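Local coordinates for protein 3-hydroxy-3-methylglutaryl-CoA lyase (PDB 6NDS) that belongs to the HMGL-like lyase family of the TIM-barrel clan and binds zinc and coenzyme A, at residues L16-V21 / E261-M266; S22-L27 / T213-N218; D41-L46 / I54-F59; D186-A191 / P252-N257. All blocks are in the same frame, centred on the assembly; numbering follows the deposited sequence. Where two conformers were deposited one is given.

The four contacts lie on one TIM barrel, closed between its first and second strands, 17-20 and 53-58. Contact 1 joins the first strand to helix 260-270, and the other three are nested between its segments. Contact 2 brings helix 22-28 to strand 212-216 and the residues after it at the zinc site; its centre is about 11 Å from that of contact 1 and about 10 Å from that of contact 4, with which its segments alternate along the chain. Contact 3, about 12 Å from contact 2 centre to centre, packs helix 36-46 on strand 53-58. Contacts 3 and 4 lie about 21 Å apart, centre to centre, and R24 and E55 tie contacts 2 and 3 together.

Contact 1 of 4, residues L16-V21 / E261-M266; sequences LVVQEV and EDLVNM
V18 and L263 meet tip to tip: CG2 of V18 comes to 4.1 Å from CD2 of L263, and CG1 of V18 to 4.2 Å from the same methyl carbon. One leucine branch thus sits against both prongs of the valine. V264 approaches differently, its side chain crossing that of V18 at about a right angle, with 4.1 Å between V264 CG2 and V18 CG2. The valine presents both methyls because CG1 stands anti to the backbone N (chi1 179°) and CG2 anti to the carbonyl carbon. L16 adds a looser touch, its CD2 lying 4.4 Å from L263 CD2.

This is the outer layer of a TIM barrel, where the first strand, 17-20, is covered by helix 260-270, the helix that follows the neighbouring strand 237-240. Q19 points away from the helix, and its amide is hydrogen-bonded to R237, D239 and T213. The carboxylates of E20 and E261 approach no closer than 6.5 Å between E20 OE1 and E261 OE1, and each has its own hydrogen bonds: E20 with S22, L242 N and T260, E261 with S285, S298 and G243 N. Farther along the helix, M266 packs on L222 of the second subunit.

Contact 2 of 4, residues S22-L27 / T213-N218; sequences SPRDGL and TLHFHN. With ZN (zinc ion), chain H.
D25, H215 and H217 converge on one zinc ion, which holds D25 OD2 only 2.9 Å from H215 NE2 and 3.3 Å from H217 NE2 without any hydrogen bond between them. The metal is 2.1 Å from D25 OD2; NE2 of H215 and NE2 of H217 bind it as well, together with water 1 and two further atoms from outside the segments. The same water donates a hydrogen bond to D25 OD1 (2.7 Å), so both carboxylate oxygens serve the site. The flat groups are turned differently: the H215 ring is nearly coplanar with the carboxylate, 18° apart, and takes OD2 at its edge, whereas the H217 ring is tilted by 66°.

The site lies inside a TIM barrel, near the C-terminal end of strand 212-216, with D25 coming from the short helix that follows the first strand. That helix has a pi-type turn, closed by a weak bond from L27 N to S22 O. A second shell fixes the ligands: H215 ND1 is bonded to D239, H217 ND1 to the carbonyl of S255, and D25 OD2 to N257. R24, bent at chi2 and chi3, lays one guanidinium face over D25 CB; its NH2 is 3.4 Å from D25 OD2, an attraction of charges alone, while its NE forms a salt bridge with E55. NH2 of R24 also approaches H215 CE1 to 3.8 Å.

Contact 3 of 4, residues D41-L46 / I54-F59; sequences DLINQL and IEAGSF. With COA (coenzyme A), chain B.
The flat groups that I54 and I43 touch across the contact are the backbone carbonyls of L46 and A56. CD1 of I54 rests against the carbonyl group of L46, 3.9 Å from L46 C and 4.0 Å from L46 O, and CD1 of I43 reaches the carbonyl of A56, 3.7 Å from A56 O. The one aromatic ring, that of F59, lies beyond the helix contact and meets the ring of F75 with the planes at about 50°.

The rest is aliphatic. I43 CD1 also touches A56 CB at 3.9 Å, so this methyl spans both the side chain and the carbonyl of the small residue. I43 puts CG1 beside its backbone N (chi1 -65°), while CG2, on the other branch, comes only loosely toward CG2 of I54. L46 contributes its CB, 4.0 Å from I54 CD1.

Just after the strand, F59 uses its backbone: coenzyme A N6A donates a hydrogen bond to F59 O (3.0 Å). The packing is on the strand and the ligand bond just beyond it.

Helix 41-46 runs almost antiparallel to strand 54-58, at 165°, as the helix of a beta-alpha-beta unit between strands 17-20 and 53-58 of the barrel. V74 of helix 71-77 touches I43, F75 touches A56, and P23 of helix 22-28 touches I43 and L46.

Contact 4 of 4, residues D186-A191 / P252-N257; sequences DTTGMA and PGASGN
T188 meets P252 and A254 where two loops come together at the rim of a TIM barrel, one following strand 182-186 and the other following strand 237-240. From the CB of T188 the chain divides. The hydroxyl OG1 sits beside both the backbone N and the carbonyl carbon (chi1 61°), which leaves CG2 beside the N and directed at the other loop. This methyl ends 4.3 Å from A254 CB and 4.4 Å from P252 O, so the contact is a light one between a methyl, another methyl and a carbonyl. A254 CB also lies 4.3 Å from T187 O, and so touches two successive residues of the first loop.

No direct hydrogen bond joins the segments. Water 2 lies between them and donates to T187 O at 3.1 Å; its other bond, from S255 N, is modelled too short to be trusted in detail. The hydroxyl of T187 is bonded to T152 N and to a citric acid molecule that probably came from the crystallisation liquor. M190 O is bonded to N306 of the second subunit.

The first loop is shaped by a type I beta turn from D186 to G189, and the D186 carboxylate holds the residues after it. D186 OD1 accepts M190 N through its syn lone pair at 2.8 Å, and D186 OD2 accepts A191 N at 2.9 Å from above the carboxylate plane, 39° out of it.

Contact 1 of 4, residues L16-V21 / E261-M266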
# COMPACT_ATOMS: atom_id res chain seq x y z
N LEU A 16 -6.73 -9.13 15.71
CA LEU A 16 -5.58 -8.28 15.44
C LEU A 16 -5.70 -7.05 16.33
O LEU A 16 -6.70 -6.32 16.28
CB LEU A 16 -5.48 -7.90 13.96
CG LEU A 16 -4.19 -7.15 13.52
CD1 LEU A 16 -3.88 -7.47 12.05
CD2 LEU A 16 -4.31 -5.66 13.73
N VAL A 17 -4.67 -6.82 17.14
CA VAL A 17 -4.67 -5.80 18.19
C VAL A 17 -4.03 -4.55 17.61
O VAL A 17 -2.80 -4.47 17.49
CB VAL A 17 -3.91 -6.29 19.43
CG1 VAL A 17 -3.91 -5.22 20.50
CG2 VAL A 17 -4.52 -7.60 19.95
N VAL A 18 -4.85 -3.55 17.29
CA VAL A 18 -4.38 -2.31 16.67
C VAL A 18 -3.95 -1.34 17.77
O VAL A 18 -4.72 -1.06 18.69
CB VAL A 18 -5.48 -1.69 15.79
CG1 VAL A 18 -4.99 -0.38 15.18
CG2 VAL A 18 -5.91 -2.67 14.71
N GLN A 19 -2.72 -0.83 17.68
CA GLN A 19 -2.15 0.06 18.69
C GLN A 19 -1.81 1.39 18.03
O GLN A 19 -1.20 1.42 16.96
CB GLN A 19 -0.91 -0.59 19.34
CG GLN A 19 -1.22 -2.02 19.85
CD GLN A 19 -0.04 -2.79 20.40
OE1 GLN A 19 -0.20 -3.62 21.29
NE2 GLN A 19 1.15 -2.56 19.84
N GLU A 20 -2.24 2.49 18.65
CA GLU A 20 -2.23 3.80 17.99
C GLU A 20 -1.00 4.59 18.41
O GLU A 20 -0.72 4.71 19.61
CB GLU A 20 -3.51 4.57 18.33
CG GLU A 20 -3.56 6.00 17.76
CD GLU A 20 -3.49 6.06 16.24
OE1 GLU A 20 -4.09 5.19 15.55
OE2 GLU A 20 -2.82 6.98 15.72
N VAL A 21 -0.26 5.12 17.43
CA VAL A 21 0.96 5.87 17.74
C VAL A 21 0.99 7.26 17.12
O VAL A 21 2.04 7.93 17.15
CB VAL A 21 2.23 5.08 17.33
CG1 VAL A 21 2.26 3.69 18.01
CG2 VAL A 21 2.34 4.95 15.80
N GLU A 261 -6.58 3.69 9.80
CA GLU A 261 -7.87 3.35 9.22
C GLU A 261 -7.72 2.46 7.98
O GLU A 261 -8.60 1.65 7.70
CB GLU A 261 -8.68 4.62 8.92
CG GLU A 261 -8.04 5.59 7.95
CD GLU A 261 -7.18 6.67 8.61
OE1 GLU A 261 -6.71 6.50 9.76
OE2 GLU A 261 -6.95 7.69 7.94
N ASP A 262 -6.60 2.57 7.26
CA ASP A 262 -6.37 1.63 6.17
C ASP A 262 -6.11 0.22 6.70
O ASP A 262 -6.59 -0.76 6.12
CB ASP A 262 -5.19 2.10 5.29
CG ASP A 262 -5.47 3.43 4.57
OD1 ASP A 262 -6.58 3.98 4.71
OD2 ASP A 262 -4.56 3.92 3.85
N LEU A 263 -5.38 0.09 7.82
CA LEU A 263 -5.19 -1.22 8.45
C LEU A 263 -6.51 -1.80 8.94
O LEU A 263 -6.81 -2.98 8.69
CB LEU A 263 -4.20 -1.09 9.61
CG LEU A 263 -4.12 -2.29 10.56
CD1 LEU A 263 -3.61 -3.51 9.82
CD2 LEU A 263 -3.20 -1.94 11.75
N VAL A 264 -7.31 -1.00 9.64
CA VAL A 264 -8.58 -1.50 10.16
C VAL A 264 -9.52 -1.86 9.02
O VAL A 264 -10.23 -2.86 9.10
CB VAL A 264 -9.21 -0.49 11.14
CG1 VAL A 264 -10.60 -0.98 11.63
CG2 VAL A 264 -8.28 -0.26 12.34
N ASN A 265 -9.52 -1.08 7.93
CA ASN A 265 -10.36 -1.45 6.79
C ASN A 265 -9.92 -2.78 6.20
O ASN A 265 -10.76 -3.61 5.84
CB ASN A 265 -10.31 -0.35 5.71
CG ASN A 265 -11.16 -0.71 4.50
OD1 ASN A 265 -12.40 -0.67 4.56
ND2 ASN A 265 -10.50 -1.08 3.40
N MET A 266 -8.61 -3.00 6.07
CA MET A 266 -8.12 -4.28 5.57
C MET A 266 -8.65 -5.44 6.42
O MET A 266 -9.16 -6.44 5.89
CB MET A 266 -6.59 -4.29 5.56
CG MET A 266 -6.05 -5.63 5.07
SD MET A 266 -4.26 -5.70 4.86
CE MET A 266 -3.69 -5.85 6.55

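Contact 2 of 4, residues S22-L27 / T213-N218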
# COMPACT_ATOMS: atom_id res chain seq x y z
N SER A 22 -0.12 7.74 16.55
CA SER A 22 -0.05 9.07 15.94
C SER A 22 0.34 10.19 16.91
O SER A 22 1.00 11.14 16.44
CB SER A 22 -1.36 9.45 15.23
OG SER A 22 -2.42 9.56 16.13
N PRO A 23 -0.01 10.19 18.20
CA PRO A 23 0.40 11.32 19.05
C PRO A 23 1.88 11.39 19.27
O PRO A 23 2.36 12.44 19.71
CB PRO A 23 -0.35 11.07 20.37
CG PRO A 23 -1.52 10.17 19.98
CD PRO A 23 -0.92 9.28 18.92
N ARG A 24 2.62 10.31 19.02
CA ARG A 24 4.06 10.28 19.22
C ARG A 24 4.76 10.20 17.86
O ARG A 24 5.35 11.19 17.42
CB ARG A 24 4.43 9.09 20.12
CG ARG A 24 5.85 9.11 20.71
CD ARG A 24 6.92 8.72 19.68
NE ARG A 24 6.78 7.34 19.21
CZ ARG A 24 7.51 6.81 18.24
NH1 ARG A 24 8.45 7.54 17.64
NH2 ARG A 24 7.32 5.55 17.88
N ASP A 25 4.69 9.06 17.18
CA ASP A 25 5.37 8.93 15.89
C ASP A 25 4.80 9.92 14.88
O ASP A 25 5.55 10.50 14.09
CB ASP A 25 5.24 7.49 15.38
CG ASP A 25 6.43 7.03 14.58
OD1 ASP A 25 7.16 7.87 14.00
OD2 ASP A 25 6.65 5.81 14.53
N GLY A 26 3.49 10.12 14.92
CA GLY A 26 2.86 11.00 13.96
C GLY A 26 3.29 12.45 14.12
O GLY A 26 3.62 13.12 13.15
N LEU A 27 3.32 12.93 15.36
CA LEU A 27 3.55 14.35 15.58
C LEU A 27 5.03 14.72 15.69
O LEU A 27 5.37 15.89 15.49
CB LEU A 27 2.83 14.81 16.84
CG LEU A 27 1.30 14.66 16.78
CD1 LEU A 27 0.71 15.32 18.00
CD2 LEU A 27 0.74 15.28 15.51
N THR A 213 5.02 -6.87 19.31
CA THR A 213 4.46 -5.83 18.45
C THR A 213 5.31 -5.67 17.20
O THR A 213 6.54 -5.67 17.26
CB THR A 213 4.39 -4.47 19.18
OG1 THR A 213 3.53 -4.56 20.32
CG2 THR A 213 3.83 -3.37 18.24
N LEU A 214 4.65 -5.52 16.05
CA LEU A 214 5.31 -5.13 14.81
C LEU A 214 4.94 -3.68 14.50
O LEU A 214 3.77 -3.31 14.56
CB LEU A 214 4.89 -6.02 13.63
CG LEU A 214 5.60 -7.36 13.42
CD1 LEU A 214 7.11 -7.17 13.35
CD2 LEU A 214 5.22 -8.36 14.49
N HIS A 215 5.95 -2.89 14.14
CA HIS A 215 5.80 -1.45 13.90
C HIS A 215 6.35 -1.14 12.50
O HIS A 215 7.55 -0.94 12.33
CB HIS A 215 6.54 -0.72 15.01
CG HIS A 215 6.58 0.78 14.89
ND1 HIS A 215 5.93 1.60 15.79
CD2 HIS A 215 7.26 1.60 14.05
CE1 HIS A 215 6.17 2.86 15.48
NE2 HIS A 215 6.97 2.89 14.42
N PHE A 216 5.48 -1.14 11.49
CA PHE A 216 5.91 -0.95 10.11
C PHE A 216 5.67 0.49 9.63
O PHE A 216 4.63 1.09 9.91
CB PHE A 216 5.17 -1.91 9.17
CG PHE A 216 5.51 -3.36 9.37
CD1 PHE A 216 6.78 -3.84 9.07
CD2 PHE A 216 4.54 -4.26 9.80
CE1 PHE A 216 7.09 -5.20 9.24
CE2 PHE A 216 4.84 -5.62 9.96
CZ PHE A 216 6.12 -6.08 9.68
N HIS A 217 6.64 1.03 8.92
CA HIS A 217 6.41 2.25 8.15
C HIS A 217 6.18 1.87 6.69
O HIS A 217 6.56 0.78 6.24
CB HIS A 217 7.59 3.23 8.33
CG HIS A 217 7.64 3.88 9.68
ND1 HIS A 217 7.24 5.19 9.89
CD2 HIS A 217 8.05 3.42 10.89
CE1 HIS A 217 7.39 5.50 11.17
NE2 HIS A 217 7.87 4.44 11.80
N ASN A 218 5.51 2.76 5.95
CA ASN A 218 5.03 2.45 4.60
C ASN A 218 5.88 3.10 3.50
O ASN A 218 5.39 3.35 2.39
CB ASN A 218 3.57 2.89 4.45
CG ASN A 218 2.91 2.29 3.22
OD1 ASN A 218 3.11 1.11 2.91
ND2 ASN A 218 2.14 3.10 2.50
ZN ZN H . 8.24 4.60 13.96
O HOH W 1 9.41 6.45 13.58

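Contact 3 of 4, residues D41-L46 / I54-F59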
# COMPACT_ATOMS: atom_id res chain seq x y z
N ASP A 41 -6.74 16.85 23.10
CA ASP A 41 -8.02 16.58 22.45
C ASP A 41 -7.92 15.39 21.50
O ASP A 41 -8.83 14.56 21.43
CB ASP A 41 -8.49 17.81 21.67
CG ASP A 41 -9.11 18.87 22.55
OD1 ASP A 41 -9.32 18.62 23.75
OD2 ASP A 41 -9.39 19.97 22.03
N LEU A 42 -6.83 15.33 20.73
CA LEU A 42 -6.63 14.23 19.78
C LEU A 42 -6.57 12.89 20.51
O LEU A 42 -7.24 11.93 20.11
CB LEU A 42 -5.36 14.46 18.97
CG LEU A 42 -4.94 13.30 18.07
CD1 LEU A 42 -5.95 13.07 16.96
CD2 LEU A 42 -3.53 13.54 17.51
N ILE A 43 -5.79 12.83 21.59
CA ILE A 43 -5.70 11.59 22.36
C ILE A 43 -7.05 11.25 22.98
O ILE A 43 -7.46 10.08 22.97
CB ILE A 43 -4.58 11.70 23.40
CG1 ILE A 43 -3.23 11.84 22.69
CG2 ILE A 43 -4.60 10.50 24.36
CD1 ILE A 43 -2.14 12.44 23.57
N ASN A 44 -7.77 12.25 23.51
CA ASN A 44 -9.09 11.98 24.07
C ASN A 44 -10.02 11.39 23.01
O ASN A 44 -10.82 10.50 23.32
CB ASN A 44 -9.71 13.25 24.65
CG ASN A 44 -9.08 13.66 25.97
OD1 ASN A 44 -8.33 12.90 26.58
ND2 ASN A 44 -9.38 14.87 26.42
N GLN A 45 -9.93 11.87 21.76
CA GLN A 45 -10.76 11.29 20.70
C GLN A 45 -10.30 9.88 20.35
O GLN A 45 -11.13 8.98 20.18
CB GLN A 45 -10.74 12.18 19.46
CG GLN A 45 -11.51 13.48 19.62
CD GLN A 45 -12.98 13.21 19.80
OE1 GLN A 45 -13.58 13.61 20.79
NE2 GLN A 45 -13.58 12.50 18.84
N LEU A 46 -8.99 9.68 20.24
CA LEU A 46 -8.47 8.35 19.95
C LEU A 46 -8.88 7.36 21.04
O LEU A 46 -9.14 6.18 20.75
CB LEU A 46 -6.95 8.39 19.82
CG LEU A 46 -6.48 9.14 18.58
CD1 LEU A 46 -4.99 9.46 18.74
CD2 LEU A 46 -6.71 8.32 17.31
N ILE A 54 -2.31 3.32 23.44
CA ILE A 54 -2.07 4.56 22.70
C ILE A 54 -0.73 5.10 23.17
O ILE A 54 -0.52 5.25 24.38
CB ILE A 54 -3.18 5.61 22.95
CG1 ILE A 54 -4.54 5.10 22.43
CG2 ILE A 54 -2.82 6.95 22.26
CD1 ILE A 54 -5.75 5.99 22.82
N GLU A 55 0.18 5.36 22.24
CA GLU A 55 1.46 5.97 22.60
C GLU A 55 1.22 7.47 22.58
O GLU A 55 1.15 8.10 21.51
CB GLU A 55 2.56 5.52 21.64
CG GLU A 55 3.96 5.77 22.21
CD GLU A 55 5.04 4.98 21.47
OE1 GLU A 55 5.32 5.32 20.30
OE2 GLU A 55 5.59 4.02 22.05
N ALA A 56 1.08 8.05 23.78
CA ALA A 56 0.62 9.43 23.94
C ALA A 56 1.74 10.46 23.82
O ALA A 56 1.44 11.65 23.70
CB ALA A 56 -0.07 9.61 25.30
N GLY A 57 3.00 10.06 23.86
CA GLY A 57 4.08 11.02 23.71
C GLY A 57 5.42 10.38 24.03
O GLY A 57 5.54 9.16 24.18
N SER A 58 6.43 11.25 24.12
CA SER A 58 7.80 10.85 24.38
C SER A 58 8.37 11.69 25.50
O SER A 58 7.94 12.82 25.73
CB SER A 58 8.71 11.06 23.15
OG SER A 58 8.31 10.24 22.08
N PHE A 59 9.37 11.14 26.18
CA PHE A 59 10.11 11.87 27.20
C PHE A 59 11.57 11.92 26.76
O PHE A 59 12.43 11.22 27.30
CB PHE A 59 9.90 11.23 28.57
CG PHE A 59 8.46 11.31 29.01
CD1 PHE A 59 8.01 12.43 29.70
CD2 PHE A 59 7.56 10.32 28.66
CE1 PHE A 59 6.68 12.54 30.06
CE2 PHE A 59 6.21 10.43 29.02
CZ PHE A 59 5.78 11.54 29.73
N1A COA B . 14.42 14.16 28.37
C2A COA B . 14.72 15.46 28.52
N3A COA B . 15.91 16.03 28.72
C4A COA B . 16.88 15.10 28.74
C5A COA B . 16.73 13.74 28.59
C6A COA B . 15.42 13.26 28.39
N6A COA B . 15.14 11.97 28.24
N7A COA B . 17.96 13.11 28.68
C8A COA B . 18.82 14.09 28.88
N9A COA B . 18.22 15.32 28.92
C1B COA B . 18.86 16.62 29.16
C2B COA B . 19.65 16.71 30.46
O2B COA B . 18.87 16.92 31.61
C3B COA B . 20.59 17.86 30.11
O3B COA B . 19.88 19.09 30.07
P3B COA B . 20.90 20.34 30.20
O7A COA B . 21.45 20.64 28.81
O8A COA B . 21.99 19.89 31.15
O9A COA B . 20.09 21.49 30.76
C4B COA B . 21.01 17.40 28.72
O4B COA B . 19.79 16.89 28.13
C5B COA B . 22.00 16.26 28.80
O5B COA B . 22.40 15.89 27.47
P1A COA B . 23.04 14.44 27.29
O1A COA B . 22.68 13.57 28.45
O2A COA B . 24.46 14.56 26.87
O3A COA B . 22.15 13.96 26.05
P2A COA B . 22.16 14.38 24.51
O4A COA B . 23.35 13.77 23.85
O5A COA B . 21.93 15.85 24.38
O6A COA B . 20.81 13.64 24.03
CBP COA B . 19.17 11.91 24.16
CCP COA B . 20.67 12.22 24.25
CDP COA B . 18.94 10.40 24.19
CEP COA B . 18.46 12.55 25.35
CAP COA B . 18.66 12.51 22.84
OAP COA B . 19.49 12.06 21.78
C9P COA B . 17.22 12.14 22.53
O9P COA B . 16.30 12.62 23.18
N8P COA B . 17.03 11.29 21.53
C7P COA B . 15.73 10.74 21.19
C6P COA B . 15.24 11.27 19.87
C5P COA B . 13.96 10.59 19.43
O5P COA B . 13.00 10.49 20.19
N4P COA B . 13.94 10.12 18.17
C3P COA B . 12.74 9.59 17.52
C2P COA B . 12.16 8.41 18.26
S1P COA B . 13.39 7.11 18.55

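Contact 4 of 4, residues D186-A191 / P252-N257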
# COMPACT_ATOMS: atom_id res chain seq x y z
N ASP A 186 10.27 -1.35 11.73
CA ASP A 186 10.82 -1.08 10.40
C ASP A 186 10.83 0.43 10.18
O ASP A 186 9.97 1.02 9.52
CB ASP A 186 9.98 -1.79 9.34
CG ASP A 186 10.54 -1.62 7.95
OD1 ASP A 186 11.72 -1.23 7.84
OD2 ASP A 186 9.81 -1.88 6.97
N THR A 187 11.88 1.06 10.71
CA THR A 187 11.93 2.51 10.88
C THR A 187 11.82 3.27 9.56
O THR A 187 11.17 4.32 9.50
CB THR A 187 13.23 2.86 11.59
OG1 THR A 187 13.33 2.07 12.78
CG2 THR A 187 13.27 4.35 11.96
N THR A 188 12.48 2.80 8.50
CA THR A 188 12.38 3.50 7.22
C THR A 188 11.77 2.62 6.13
O THR A 188 12.06 2.80 4.95
CB THR A 188 13.72 4.04 6.75
OG1 THR A 188 14.65 2.96 6.57
CG2 THR A 188 14.27 5.04 7.76
N GLY A 189 10.90 1.69 6.52
CA GLY A 189 10.10 0.98 5.53
C GLY A 189 10.93 0.17 4.56
O GLY A 189 10.73 0.23 3.34
N MET A 190 11.89 -0.59 5.09
CA MET A 190 12.77 -1.42 4.28
C MET A 190 12.36 -2.89 4.25
O MET A 190 12.96 -3.66 3.48
CB MET A 190 14.21 -1.28 4.79
CG MET A 190 14.74 0.16 4.61
SD MET A 190 16.37 0.41 5.32
CE MET A 190 17.42 -0.44 4.15
N ALA A 191 11.36 -3.30 5.03
CA ALA A 191 11.01 -4.71 5.15
C ALA A 191 10.23 -5.23 3.94
O ALA A 191 9.53 -4.47 3.25
CB ALA A 191 10.18 -4.96 6.41
N PRO A 252 16.98 9.43 7.83
CA PRO A 252 16.78 10.24 6.62
C PRO A 252 15.76 9.62 5.68
O PRO A 252 15.78 8.41 5.43
CB PRO A 252 18.17 10.30 5.98
CG PRO A 252 19.12 9.88 7.06
CD PRO A 252 18.36 8.92 7.91
N GLY A 253 14.87 10.46 5.15
CA GLY A 253 13.83 9.98 4.27
C GLY A 253 12.75 9.16 4.93
O GLY A 253 11.96 8.52 4.23
N ALA A 254 12.69 9.14 6.26
CA ALA A 254 11.61 8.43 6.93
C ALA A 254 10.27 9.04 6.56
O ALA A 254 10.17 10.23 6.23
CB ALA A 254 11.81 8.45 8.45
N SER A 255 9.23 8.22 6.61
CA SER A 255 7.90 8.64 6.19
C SER A 255 6.88 7.94 7.09
O SER A 255 7.22 7.35 8.12
CB SER A 255 7.69 8.35 4.69
OG SER A 255 7.54 6.96 4.47
N GLY A 256 5.62 7.97 6.67
CA GLY A 256 4.54 7.69 7.59
C GLY A 256 4.50 6.25 8.06
O GLY A 256 4.92 5.31 7.38
N ASN A 257 3.99 6.09 9.27
CA ASN A 257 3.55 4.79 9.74
C ASN A 257 2.48 4.24 8.82
O ASN A 257 1.84 4.98 8.05
CB ASN A 257 2.96 4.90 11.14
CG ASN A 257 3.97 5.35 12.16
OD1 ASN A 257 4.27 6.54 12.28
ND2 ASN A 257 4.50 4.39 12.92
O HOH W 2 9.72 5.96 7.36